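Local atomic coordinates of ABC transporter substrate-binding protein (Rhizobium radiobacter, PDB entry 6TFQ), a protein that serves as the substrate-capturing component of an ABC transporter, probably of the peptide/nickel type, and here holds a sugar–glutamate conjugate. Residues S12-T17 with Y201-N206; A64-W69 with T129-S134; Q279-R284 with P456-L461. All coordinates share one frame; numbering follows the deposited sequence.

Contact 1. Residues S12-T17 with Y201-N206. With GLC (alpha-D-glucopyranose), chain C.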
loop_
_atom_site.group_PDB
_atom_site.type_symbol
_atom_site.label_atom_id
_atom_site.label_comp_id
_atom_site.label_asym_id
_atom_site.label_seq_id
_atom_site.Cartn_x
_atom_site.Cartn_y
_atom_site.Cartn_z
ATOM N N SER A 12 -7.148 -1.606 -12.823
ATOM C CA SER A 12 -6.426 -0.361 -13.065
ATOM C C SER A 12 -6.658 0.114 -14.498
ATOM O O SER A 12 -6.926 -0.698 -15.377
ATOM C CB SER A 12 -4.929 -0.566 -12.828
ATOM O OG SER A 12 -4.189 0.630 -12.998
ATOM N N GLU A 13 -6.525 1.429 -14.728
ATOM C CA GLU A 13 -6.680 2.049 -16.040
ATOM C C GLU A 13 -5.359 2.233 -16.749
ATOM O O GLU A 13 -5.330 2.268 -17.977
ATOM C CB GLU A 13 -7.387 3.429 -15.934
ATOM C CG GLU A 13 -8.841 3.363 -15.477
ATOM C CD GLU A 13 -9.850 2.738 -16.426
ATOM O OE1 GLU A 13 -9.471 2.324 -17.547
ATOM O OE2 GLU A 13 -11.039 2.671 -16.041
ATOM N N ASP A 14 -4.264 2.396 -15.990
ATOM C CA ASP A 14 -2.975 2.722 -16.602
ATOM C C ASP A 14 -1.846 2.696 -15.590
ATOM O O ASP A 14 -2.080 2.582 -14.389
ATOM C CB ASP A 14 -3.073 4.182 -17.171
ATOM C CG ASP A 14 -2.266 4.477 -18.424
ATOM O OD1 ASP A 14 -1.404 3.647 -18.796
ATOM O OD2 ASP A 14 -2.494 5.530 -19.031
ATOM N N VAL A 15 -0.615 2.859 -16.094
ATOM C CA VAL A 15 0.604 3.042 -15.320
ATOM C C VAL A 15 0.658 4.542 -15.030
ATOM O O VAL A 15 0.531 5.340 -15.963
ATOM C CB VAL A 15 1.888 2.743 -16.146
ATOM C CG1 VAL A 15 3.124 2.702 -15.254
ATOM C CG2 VAL A 15 1.766 1.494 -16.980
ATOM N N THR A 16 0.948 4.925 -13.795
ATOM C CA THR A 16 1.161 6.341 -13.500
ATOM C C THR A 16 2.687 6.538 -13.435
ATOM O O THR A 16 3.235 7.371 -14.140
ATOM C CB THR A 16 0.459 6.758 -12.184
ATOM O OG1 THR A 16 -0.921 6.426 -12.276
ATOM C CG2 THR A 16 0.639 8.244 -11.868
ATOM N N THR A 17 3.356 5.779 -12.565
ATOM C CA THR A 17 4.803 5.877 -12.384
ATOM C C THR A 17 5.430 4.540 -11.988
ATOM O O THR A 17 4.912 3.829 -11.123
ATOM C CB THR A 17 5.191 7.029 -11.399
ATOM O OG1 THR A 17 6.600 6.993 -11.182
ATOM C CG2 THR A 17 4.451 6.971 -10.042
ATOM N N TYR A 201 0.793 -7.489 -18.896
ATOM C CA TYR A 201 0.110 -6.919 -17.735
ATOM C C TYR A 201 -0.954 -5.946 -18.260
ATOM O O TYR A 201 -0.636 -4.840 -18.689
ATOM C CB TYR A 201 1.161 -6.240 -16.834
ATOM C CG TYR A 201 0.640 -5.730 -15.512
ATOM C CD1 TYR A 201 0.092 -4.449 -15.403
ATOM C CD2 TYR A 201 0.799 -6.476 -14.344
ATOM C CE1 TYR A 201 -0.300 -3.934 -14.167
ATOM C CE2 TYR A 201 0.409 -5.974 -13.106
ATOM C CZ TYR A 201 -0.138 -4.703 -13.020
ATOM O OH TYR A 201 -0.535 -4.216 -11.803
ATOM N N ARG A 202 -2.217 -6.378 -18.229
ATOM C CA ARG A 202 -3.338 -5.672 -18.849
ATOM C C ARG A 202 -4.251 -4.901 -17.901
ATOM O O ARG A 202 -4.666 -5.400 -16.849
ATOM C CB ARG A 202 -4.165 -6.643 -19.704
ATOM C CG ARG A 202 -3.297 -7.314 -20.763
ATOM C CD ARG A 202 -3.974 -8.501 -21.382
ATOM N NE ARG A 202 -3.106 -9.176 -22.341
ATOM C CZ ARG A 202 -3.532 -10.046 -23.250
ATOM N NH1 ARG A 202 -4.820 -10.353 -23.335
ATOM N NH2 ARG A 202 -2.675 -10.609 -24.086
ATOM N N PHE A 203 -4.542 -3.656 -18.315
ATOM C CA PHE A 203 -5.410 -2.701 -17.612
ATOM C C PHE A 203 -6.859 -3.015 -17.960
ATOM O O PHE A 203 -7.298 -2.731 -19.061
ATOM C CB PHE A 203 -5.019 -1.243 -17.974
ATOM C CG PHE A 203 -3.602 -0.955 -17.539
ATOM C CD1 PHE A 203 -3.236 -1.050 -16.197
ATOM C CD2 PHE A 203 -2.620 -0.631 -18.475
ATOM C CE1 PHE A 203 -1.909 -0.849 -15.797
ATOM C CE2 PHE A 203 -1.292 -0.427 -18.074
ATOM C CZ PHE A 203 -0.946 -0.551 -16.736
ATOM N N LEU A 204 -7.556 -3.703 -17.043
ATOM C CA LEU A 204 -8.934 -4.150 -17.217
ATOM C C LEU A 204 -9.758 -3.796 -15.974
ATOM O O LEU A 204 -10.167 -4.680 -15.218
ATOM C CB LEU A 204 -8.971 -5.667 -17.529
ATOM C CG LEU A 204 -8.365 -6.121 -18.867
ATOM C CD1 LEU A 204 -8.302 -7.634 -18.933
ATOM C CD2 LEU A 204 -9.173 -5.556 -20.086
ATOM N N ASN A 205 -9.981 -2.486 -15.771
ATOM C CA ASN A 205 -10.690 -1.932 -14.622
ATOM C C ASN A 205 -12.100 -2.496 -14.408
ATOM O O ASN A 205 -12.439 -2.882 -13.284
ATOM C CB ASN A 205 -10.733 -0.391 -14.679
ATOM C CG ASN A 205 -10.947 0.197 -13.301
ATOM O OD1 ASN A 205 -10.173 -0.060 -12.378
ATOM N ND2 ASN A 205 -12.023 0.964 -13.110
ATOM N N ASN A 206 -12.898 -2.556 -15.476
ATOM C CA ASN A 206 -14.258 -3.078 -15.430
ATOM C C ASN A 206 -14.233 -4.565 -15.020
ATOM O O ASN A 206 -13.610 -5.380 -15.710
ATOM C CB ASN A 206 -14.961 -2.852 -16.764
ATOM C CG ASN A 206 -16.391 -3.313 -16.728
ATOM O OD1 ASN A 206 -16.688 -4.498 -16.894
ATOM N ND2 ASN A 206 -17.304 -2.390 -16.495
HETATM C C1 GLC C . -14.657 0.635 -16.345
HETATM C C2 GLC C . -13.936 0.747 -17.695
HETATM C C3 GLC C . -14.930 0.759 -18.852
HETATM C C4 GLC C . -16.331 0.371 -18.390
HETATM C C5 GLC C . -16.817 1.311 -17.284
HETATM C C6 GLC C . -18.048 0.812 -16.556
HETATM O O1 GLC C . -13.791 0.865 -15.291
HETATM O O2 GLC C . -13.101 1.897 -17.748
HETATM O O3 GLC C . -14.492 -0.128 -19.878
HETATM O O4 GLC C . -17.230 0.412 -19.492
HETATM O O5 GLC C . -15.789 1.512 -16.291
HETATM O O6 GLC C . -18.312 1.551 -15.367
HETATM O O HOH W 1 -9.420 -0.552 -17.973
#
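Asp-14 lies over one face of the Phe-203 ring, where the loop leaving strand 5-10 of this periplasmic-binding-protein fold passes the end of its parallel neighbour, strand 198-203. The touching group is backbone rather than carboxylate: Asp-14 CA sits 3.6 Å from the ring centroid and only 1° off its normal, a CH-pi contact placed over the ring centre. The Asp-14 carboxylate is engaged otherwise, its OD1 accepting from the backbone N of Val-15 and from that of Gly-178. At the far end of the ring, Val-15 CG2 approaches Phe-203 CZ obliquely at 3.4 Å. At the root of the side chain the carbonyl O of Ser-12 lies 3.3 Å from Phe-203 CB, so the loop follows the aromatic side chain from root to tip. Val-181 of strand 180-185 and Ser-27 of helix 26-35 also touch the Phe-203 side chain.

The second half of the contact is polar and turns on Glu-13 and Asn-205, whose side chains cross at about a right angle with carboxylate and amide planes 44° apart. A bend at chi2 (-68°) brings the Glu-13 carboxylate back toward the 201-206 segment, although its CB points away from it. The two carboxylate oxygens then divide their work. OE1 of Glu-13 accepts from water 1 at 2.9 Å, and that water in turn accepts from the backbone N of Asn-205 at 3.0 Å, bridging the segments. OE2 of Glu-13 takes a hydrogen bond from O2 of the bound alpha-D-glucopyranose at 2.8 Å and a weak one from its O1. Glu-13 and Asn-205 thus share one sugar hydroxyl, since Asn-205 ND2 donates to glucose O1 at 2.8 Å while also reaching Gln-338 O.

Contact 2. Residues A64-W69 with T129-S134. With SO4 (sulfate ion), chain G.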
loop_
_atom_site.group_PDB
_atom_site.type_symbol
_atom_site.label_atom_id
_atom_site.label_comp_id
_atom_site.label_asym_id
_atom_site.label_seq_id
_atom_site.Cartn_x
_atom_site.Cartn_y
_atom_site.Cartn_z
ATOM N N ALA A 64 25.292 -1.798 18.878
ATOM C CA ALA A 64 24.370 -1.954 20.020
ATOM C C ALA A 64 23.289 -0.894 20.128
ATOM O O ALA A 64 22.152 -1.235 20.472
ATOM C CB ALA A 64 25.148 -2.003 21.304
ATOM N N ASP A 65 23.608 0.386 19.810
ATOM C CA ASP A 65 22.595 1.434 19.916
ATOM C C ASP A 65 21.635 1.456 18.700
ATOM O O ASP A 65 20.703 2.282 18.645
ATOM C CB ASP A 65 23.233 2.811 20.214
ATOM C CG ASP A 65 24.060 3.436 19.108
ATOM O OD1 ASP A 65 23.996 2.942 17.966
ATOM O OD2 ASP A 65 24.767 4.431 19.388
ATOM N N GLN A 66 21.871 0.533 17.732
ATOM C CA GLN A 66 21.090 0.307 16.503
ATOM C C GLN A 66 20.998 1.552 15.600
ATOM O O GLN A 66 20.010 1.724 14.887
ATOM C CB GLN A 66 19.687 -0.273 16.832
ATOM C CG GLN A 66 19.709 -1.585 17.644
ATOM C CD GLN A 66 19.970 -2.807 16.786
ATOM O OE1 GLN A 66 21.121 -3.226 16.582
ATOM N NE2 GLN A 66 18.905 -3.418 16.283
ATOM N N LEU A 67 22.037 2.404 15.612
ATOM C CA LEU A 67 22.069 3.635 14.801
ATOM C C LEU A 67 22.953 3.495 13.571
ATOM O O LEU A 67 22.806 4.263 12.623
ATOM C CB LEU A 67 22.505 4.869 15.654
ATOM C CG LEU A 67 21.674 5.182 16.932
ATOM C CD1 LEU A 67 22.248 6.368 17.693
ATOM C CD2 LEU A 67 20.225 5.449 16.602
ATOM N N VAL A 68 23.904 2.553 13.599
ATOM C CA VAL A 68 24.840 2.352 12.491
ATOM C C VAL A 68 24.643 0.952 11.925
ATOM O O VAL A 68 24.795 -0.037 12.640
ATOM C CB VAL A 68 26.321 2.664 12.864
ATOM C CG1 VAL A 68 27.234 2.565 11.641
ATOM C CG2 VAL A 68 26.458 4.045 13.517
ATOM N N TRP A 69 24.272 0.884 10.649
ATOM C CA TRP A 69 24.002 -0.360 9.931
ATOM C C TRP A 69 24.883 -0.448 8.690
ATOM O O TRP A 69 24.881 0.468 7.858
ATOM C CB TRP A 69 22.506 -0.445 9.557
ATOM C CG TRP A 69 21.583 -0.557 10.742
ATOM C CD1 TRP A 69 21.223 0.443 11.604
ATOM C CD2 TRP A 69 20.838 -1.715 11.139
ATOM N NE1 TRP A 69 20.352 -0.037 12.549
ATOM C CE2 TRP A 69 20.086 -1.357 12.283
ATOM C CE3 TRP A 69 20.765 -3.042 10.666
ATOM C CZ2 TRP A 69 19.280 -2.278 12.969
ATOM C CZ3 TRP A 69 19.954 -3.949 11.335
ATOM C CH2 TRP A 69 19.235 -3.572 12.481
ATOM N N THR A 129 20.033 9.261 13.062
ATOM C CA THR A 129 20.041 10.356 14.048
ATOM C C THR A 129 19.443 9.828 15.367
ATOM O O THR A 129 19.900 10.181 16.450
ATOM C CB THR A 129 19.232 11.560 13.481
ATOM O OG1 THR A 129 19.932 12.087 12.358
ATOM C CG2 THR A 129 19.040 12.688 14.488
ATOM N N ARG A 130 18.425 8.971 15.243
ATOM C CA ARG A 130 17.659 8.358 16.324
ATOM C C ARG A 130 17.253 6.932 15.918
ATOM O O ARG A 130 17.347 6.570 14.741
ATOM C CB ARG A 130 16.392 9.210 16.607
ATOM C CG ARG A 130 15.431 9.311 15.415
ATOM C CD ARG A 130 14.102 9.955 15.767
ATOM N NE ARG A 130 13.168 9.930 14.634
ATOM C CZ ARG A 130 13.092 10.874 13.697
ATOM N NH1 ARG A 130 13.888 11.938 13.747
ATOM N NH2 ARG A 130 12.218 10.762 12.705
ATOM N N ARG A 131 16.756 6.149 16.882
ATOM C CA ARG A 131 16.299 4.777 16.643
ATOM C C ARG A 131 15.006 4.753 15.836
ATOM O O ARG A 131 14.178 5.655 15.965
ATOM C CB ARG A 131 16.093 4.023 17.972
ATOM C CG ARG A 131 17.389 3.590 18.640
ATOM C CD ARG A 131 17.148 3.036 20.036
ATOM N NE ARG A 131 17.442 1.601 20.103
ATOM C CZ ARG A 131 18.396 1.051 20.852
ATOM N NH1 ARG A 131 19.162 1.808 21.627
ATOM N NH2 ARG A 131 18.581 -0.262 20.841
ATOM N N VAL A 132 14.866 3.745 14.975
ATOM C CA VAL A 132 13.652 3.482 14.193
ATOM C C VAL A 132 13.108 2.133 14.680
ATOM O O VAL A 132 13.920 1.289 15.072
ATOM C CB VAL A 132 13.814 3.509 12.641
ATOM C CG1 VAL A 132 14.086 4.915 12.130
ATOM C CG2 VAL A 132 14.866 2.521 12.144
ATOM N N PRO A 133 11.764 1.896 14.671
ATOM C CA PRO A 133 11.254 0.581 15.112
ATOM C C PRO A 133 11.927 -0.595 14.387
ATOM O O PRO A 133 12.286 -1.578 15.033
ATOM C CB PRO A 133 9.749 0.664 14.822
ATOM C CG PRO A 133 9.441 2.132 14.806
ATOM C CD PRO A 133 10.663 2.790 14.239
ATOM N N SER A 134 12.159 -0.465 13.065
ATOM C CA SER A 134 12.838 -1.488 12.265
ATOM C C SER A 134 13.531 -0.861 11.078
ATOM O O SER A 134 12.864 -0.391 10.163
ATOM C CB SER A 134 11.863 -2.567 11.788
ATOM O OG SER A 134 12.531 -3.564 11.029
HETATM S S SO4 G . 19.012 4.236 24.191
HETATM O O1 SO4 G . 18.136 4.299 23.024
HETATM O O2 SO4 G . 18.922 2.906 24.792
HETATM O O3 SO4 G . 18.593 5.243 25.165
HETATM O O4 SO4 G . 20.392 4.495 23.781
HETATM O O HOH W 2 20.242 4.589 20.267
HETATM O O HOH W 3 17.239 1.699 15.041
#
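An Asx turn at Asp-65, in the loop joining strands 57-62 and 68-73 of the four-stranded antiparallel sheet, packs against Arg-131 in the segment that leaves strand 123-128. The turn is defined by Asp-65 OD1, which accepts from the backbone N of Leu-67 at 3.1 Å. The carbonyl O of Asp-65 lies 3.3 Å above the plane of the Arg-131 guanidinium, offset toward the rim. That is a face contact and not a hydrogen bond, because the N-H groups lie in the guanidinium plane and the oxygen sits above it. A bend at chi3 (113°) turns the Arg-131 chain so that NH2 comes 3.6 Å from Gln-66 CG, while NH1 donates to O1 of a sulfate at 3.0 Å. Water 2 joins the same parts: it donates to Asp-65 O at 2.9 Å and binds Arg-131 NH1 and the sulfate weakly. The sulfate is probably from the crystallisation liquor.

Leu-67 adds a methyl against backbone: its CD2 rests 3.4 Å from the carbonyl carbon of Arg-130. Leu-67 is also backbone hydrogen-bonded to Leu-128, at the end of strand 123-128. The carbonyl O of Gln-66 serves both segments. Water 3 donates to Gln-66 O and accepts from Val-132 N at 3.1 Å, and Trp-69 NE1 donates to the same Gln-66 O at 2.9 Å, from 70° out of the carbonyl plane.

Contact 3. Residues Q279-R284 with P456-L461. With N72 ((2~{R})-2-[[(3~{R},4~{R},5~{S})-3,4,5,6-tetrakis(oxidanyl)-2-oxidanylidene-hexyl]amino]pentanedioic acid), chain D.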
loop_
_atom_site.group_PDB
_atom_site.type_symbol
_atom_site.label_atom_id
_atom_site.label_comp_id
_atom_site.label_asym_id
_atom_site.label_seq_id
_atom_site.Cartn_x
_atom_site.Cartn_y
_atom_site.Cartn_z
ATOM N N GLN A 279 -21.836 -4.742 9.431
ATOM C CA GLN A 279 -22.761 -5.005 8.322
ATOM C C GLN A 279 -22.004 -5.057 6.984
ATOM O O GLN A 279 -22.343 -5.896 6.152
ATOM C CB GLN A 279 -23.905 -3.973 8.266
ATOM C CG GLN A 279 -25.066 -4.404 7.360
ATOM C CD GLN A 279 -26.033 -3.319 6.941
ATOM O OE1 GLN A 279 -25.672 -2.323 6.294
ATOM N NE2 GLN A 279 -27.302 -3.527 7.262
ATOM N N ILE A 280 -20.976 -4.181 6.790
ATOM C CA ILE A 280 -20.127 -4.171 5.579
ATOM C C ILE A 280 -19.394 -5.536 5.448
ATOM O O ILE A 280 -19.422 -6.138 4.370
ATOM C CB ILE A 280 -19.137 -2.964 5.518
ATOM C CG1 ILE A 280 -19.911 -1.626 5.438
ATOM C CG2 ILE A 280 -18.169 -3.108 4.311
ATOM C CD1 ILE A 280 -19.080 -0.391 5.796
ATOM N N ALA A 281 -18.786 -6.020 6.557
ATOM C CA ALA A 281 -18.049 -7.299 6.611
ATOM C C ALA A 281 -18.967 -8.482 6.303
ATOM O O ALA A 281 -18.579 -9.375 5.551
ATOM C CB ALA A 281 -17.379 -7.478 7.980
ATOM N N LYS A 282 -20.191 -8.465 6.853
ATOM C CA LYS A 282 -21.190 -9.514 6.650
ATOM C C LYS A 282 -21.711 -9.518 5.207
ATOM O O LYS A 282 -21.844 -10.583 4.611
ATOM C CB LYS A 282 -22.336 -9.387 7.676
ATOM C CG LYS A 282 -23.282 -10.577 7.689
ATOM C CD LYS A 282 -24.487 -10.328 8.579
ATOM C CE LYS A 282 -25.413 -11.521 8.596
ATOM N NZ LYS A 282 -25.954 -11.791 9.959
ATOM N N TYR A 283 -21.984 -8.336 4.651
ATOM C CA TYR A 283 -22.443 -8.132 3.270
ATOM C C TYR A 283 -21.375 -8.611 2.262
ATOM O O TYR A 283 -21.709 -9.283 1.293
ATOM C CB TYR A 283 -22.740 -6.642 3.071
ATOM C CG TYR A 283 -23.006 -6.164 1.668
ATOM C CD1 TYR A 283 -21.957 -5.810 0.821
ATOM C CD2 TYR A 283 -24.296 -5.875 1.250
ATOM C CE1 TYR A 283 -22.193 -5.316 -0.454
ATOM C CE2 TYR A 283 -24.542 -5.312 0.006
ATOM C CZ TYR A 283 -23.489 -5.052 -0.855
ATOM O OH TYR A 283 -23.723 -4.500 -2.093
ATOM N N ARG A 284 -20.103 -8.270 2.501
ATOM C CA ARG A 284 -18.988 -8.627 1.618
ATOM C C ARG A 284 -18.483 -10.074 1.783
ATOM O O ARG A 284 -18.174 -10.713 0.783
ATOM C CB ARG A 284 -17.845 -7.623 1.778
ATOM C CG ARG A 284 -18.162 -6.287 1.121
ATOM C CD ARG A 284 -16.993 -5.334 1.146
ATOM N NE ARG A 284 -17.061 -4.478 -0.030
ATOM C CZ ARG A 284 -16.128 -3.622 -0.407
ATOM N NH1 ARG A 284 -15.023 -3.481 0.308
ATOM N NH2 ARG A 284 -16.288 -2.903 -1.503
ATOM N N PRO A 456 -13.090 3.906 10.980
ATOM C CA PRO A 456 -12.695 2.619 10.392
ATOM C C PRO A 456 -13.874 1.851 9.821
ATOM O O PRO A 456 -14.978 1.873 10.361
ATOM C CB PRO A 456 -12.051 1.854 11.565
ATOM C CG PRO A 456 -12.620 2.449 12.780
ATOM C CD PRO A 456 -13.022 3.872 12.465
ATOM N N LEU A 457 -13.624 1.183 8.710
ATOM C CA LEU A 457 -14.642 0.359 8.095
ATOM C C LEU A 457 -14.115 -1.064 8.166
ATOM O O LEU A 457 -13.851 -1.558 9.261
ATOM C CB LEU A 457 -14.950 0.843 6.659
ATOM C CG LEU A 457 -15.221 2.363 6.527
ATOM C CD1 LEU A 457 -15.151 2.806 5.108
ATOM C CD2 LEU A 457 -16.533 2.746 7.146
ATOM N N THR A 458 -13.918 -1.700 7.026
ATOM C CA THR A 458 -13.413 -3.058 6.974
ATOM C C THR A 458 -12.014 -3.055 6.401
ATOM O O THR A 458 -11.605 -2.108 5.733
ATOM C CB THR A 458 -14.335 -3.938 6.093
ATOM O OG1 THR A 458 -14.603 -3.254 4.858
ATOM C CG2 THR A 458 -15.634 -4.304 6.785
ATOM N N GLU A 459 -11.283 -4.127 6.666
ATOM C CA GLU A 459 -9.990 -4.378 6.054
ATOM C C GLU A 459 -10.192 -5.592 5.131
ATOM O O GLU A 459 -10.955 -6.497 5.462
ATOM C CB GLU A 459 -8.855 -4.574 7.067
ATOM C CG GLU A 459 -8.945 -5.831 7.919
ATOM C CD GLU A 459 -7.858 -5.978 8.962
ATOM O OE1 GLU A 459 -7.028 -5.052 9.119
ATOM O OE2 GLU A 459 -7.848 -7.030 9.638
ATOM N N ASN A 460 -9.552 -5.583 3.972
ATOM C CA ASN A 460 -9.702 -6.674 3.014
ATOM C C ASN A 460 -8.408 -7.265 2.574
ATOM O O ASN A 460 -7.495 -6.542 2.173
ATOM C CB ASN A 460 -10.492 -6.245 1.762
ATOM C CG ASN A 460 -10.366 -4.784 1.358
ATOM O OD1 ASN A 460 -11.272 -3.997 1.602
ATOM N ND2 ASN A 460 -9.258 -4.379 0.742
ATOM N N LEU A 461 -8.354 -8.601 2.573
ATOM C CA LEU A 461 -7.215 -9.326 2.028
ATOM C C LEU A 461 -7.280 -9.144 0.498
ATOM O O LEU A 461 -8.365 -8.897 -0.044
ATOM C CB LEU A 461 -7.317 -10.825 2.399
ATOM C CG LEU A 461 -7.206 -11.190 3.903
ATOM C CD1 LEU A 461 -7.665 -12.605 4.153
ATOM C CD2 LEU A 461 -5.760 -10.987 4.437
HETATM O OAB N72 D . -12.897 -2.459 -1.311
HETATM C CAF N72 D . -11.903 -1.522 -0.911
HETATM C CAG N72 D . -10.770 -1.307 -1.935
HETATM O OAC N72 D . -10.860 -2.204 -3.010
HETATM C CAH N72 D . -9.425 -1.087 -1.221
HETATM O OAM N72 D . -9.291 -1.551 0.092
HETATM C CAI N72 D . -8.043 -1.456 -1.732
HETATM O OAD N72 D . -8.110 -2.512 -2.616
HETATM C CAJ N72 D . -7.261 -0.254 -2.246
HETATM O OAE N72 D . -7.533 0.842 -1.774
HETATM C CAK N72 D . -6.066 -0.391 -3.205
HETATM N N N72 D . -4.869 -0.033 -2.455
HETATM C CA N72 D . -4.037 1.039 -2.890
HETATM C C N72 D . -4.635 2.058 -3.862
HETATM O O N72 D . -4.360 1.811 -5.066
HETATM C CB N72 D . -3.334 1.642 -1.660
HETATM C CG N72 D . -2.590 2.966 -1.855
HETATM C CD N72 D . -1.342 3.184 -1.009
HETATM O OE1 N72 D . -0.469 2.290 -0.844
HETATM O OE2 N72 D . -1.177 4.303 -0.480
HETATM O OXT N72 D . -5.325 3.095 -3.569
HETATM O O HOH W 4 -13.512 -4.741 2.895
#
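Leu-457 opens the contact, its CD2 reaching Ile-280 CD1 at 4.3 Å in a loose apolar touch. Thr-458 follows, points toward the helix and meets it with both branches. Its CG2 lies 3.6 Å from the backbone N of Ala-281 and 3.8 Å from Ala-281 CB, while Ile-280 CG2 crosses the side chain obliquely. With chi1 at 48°, OG1 stands between the backbone N and the carbonyl carbon, where it donates to water 4 at 2.7 Å. This water donates onward to Asn-460 OD1, also at 2.7 Å, and accepts from Arg-284 NH1 at 3.3 Å, so helix and strand are joined through it.

Asn-460 belongs to the ligand pocket of this solute-binding fold. Its ND2 donates to OAM, a sugar hydroxyl of N72, at 2.9 Å in a nearly straight bond (169°), and its OD1 is also held by Asn-251 ND2. Arg-284 works from the helix: NH1 donates to the terminal hydroxyl OAB of N72 at 2.9 Å, and NH2 is engaged by Gly-341 O. A leucine in place of Asn-460 would probably leave OAM without this donor, and would take from water 4 and the Asn-251 amide the acceptor that OD1 provides. Glu-249, Asn-251, Gln-226, His-367, Tyr-384 and Arg-388 add further hydrogen bonds to N72.

Helix 277-284 and strand 454-467 run in roughly the same direction here, 33° apart by their short-segment axes. The strand pairs antiparallel with 240-255 and 289-291, and helix 340-353 touches both Ile-280 and Leu-457.

Overall arrangement
From the N terminus, strand 5-10 runs into 12-17, the first half of contact 1, whose partner 201-206 arrives only after 183 intervening residues. Contact 2 opens and closes within that long loop, joining 64-69 to 129-134, segments that flank strands of a separate four-stranded antiparallel sheet. Contact 3 comes in series, opening at 279-284 after contact 1 has closed and ending at 456-461, so no pair of contacts crosses. Contacts 1 and 3 reach the same mixed sheet, their centres about 25 Å apart. Contact 2 lies on the opposite side of the chain's centre from contact 1, about 39 Å between centres, and about 37 Å from contact 3.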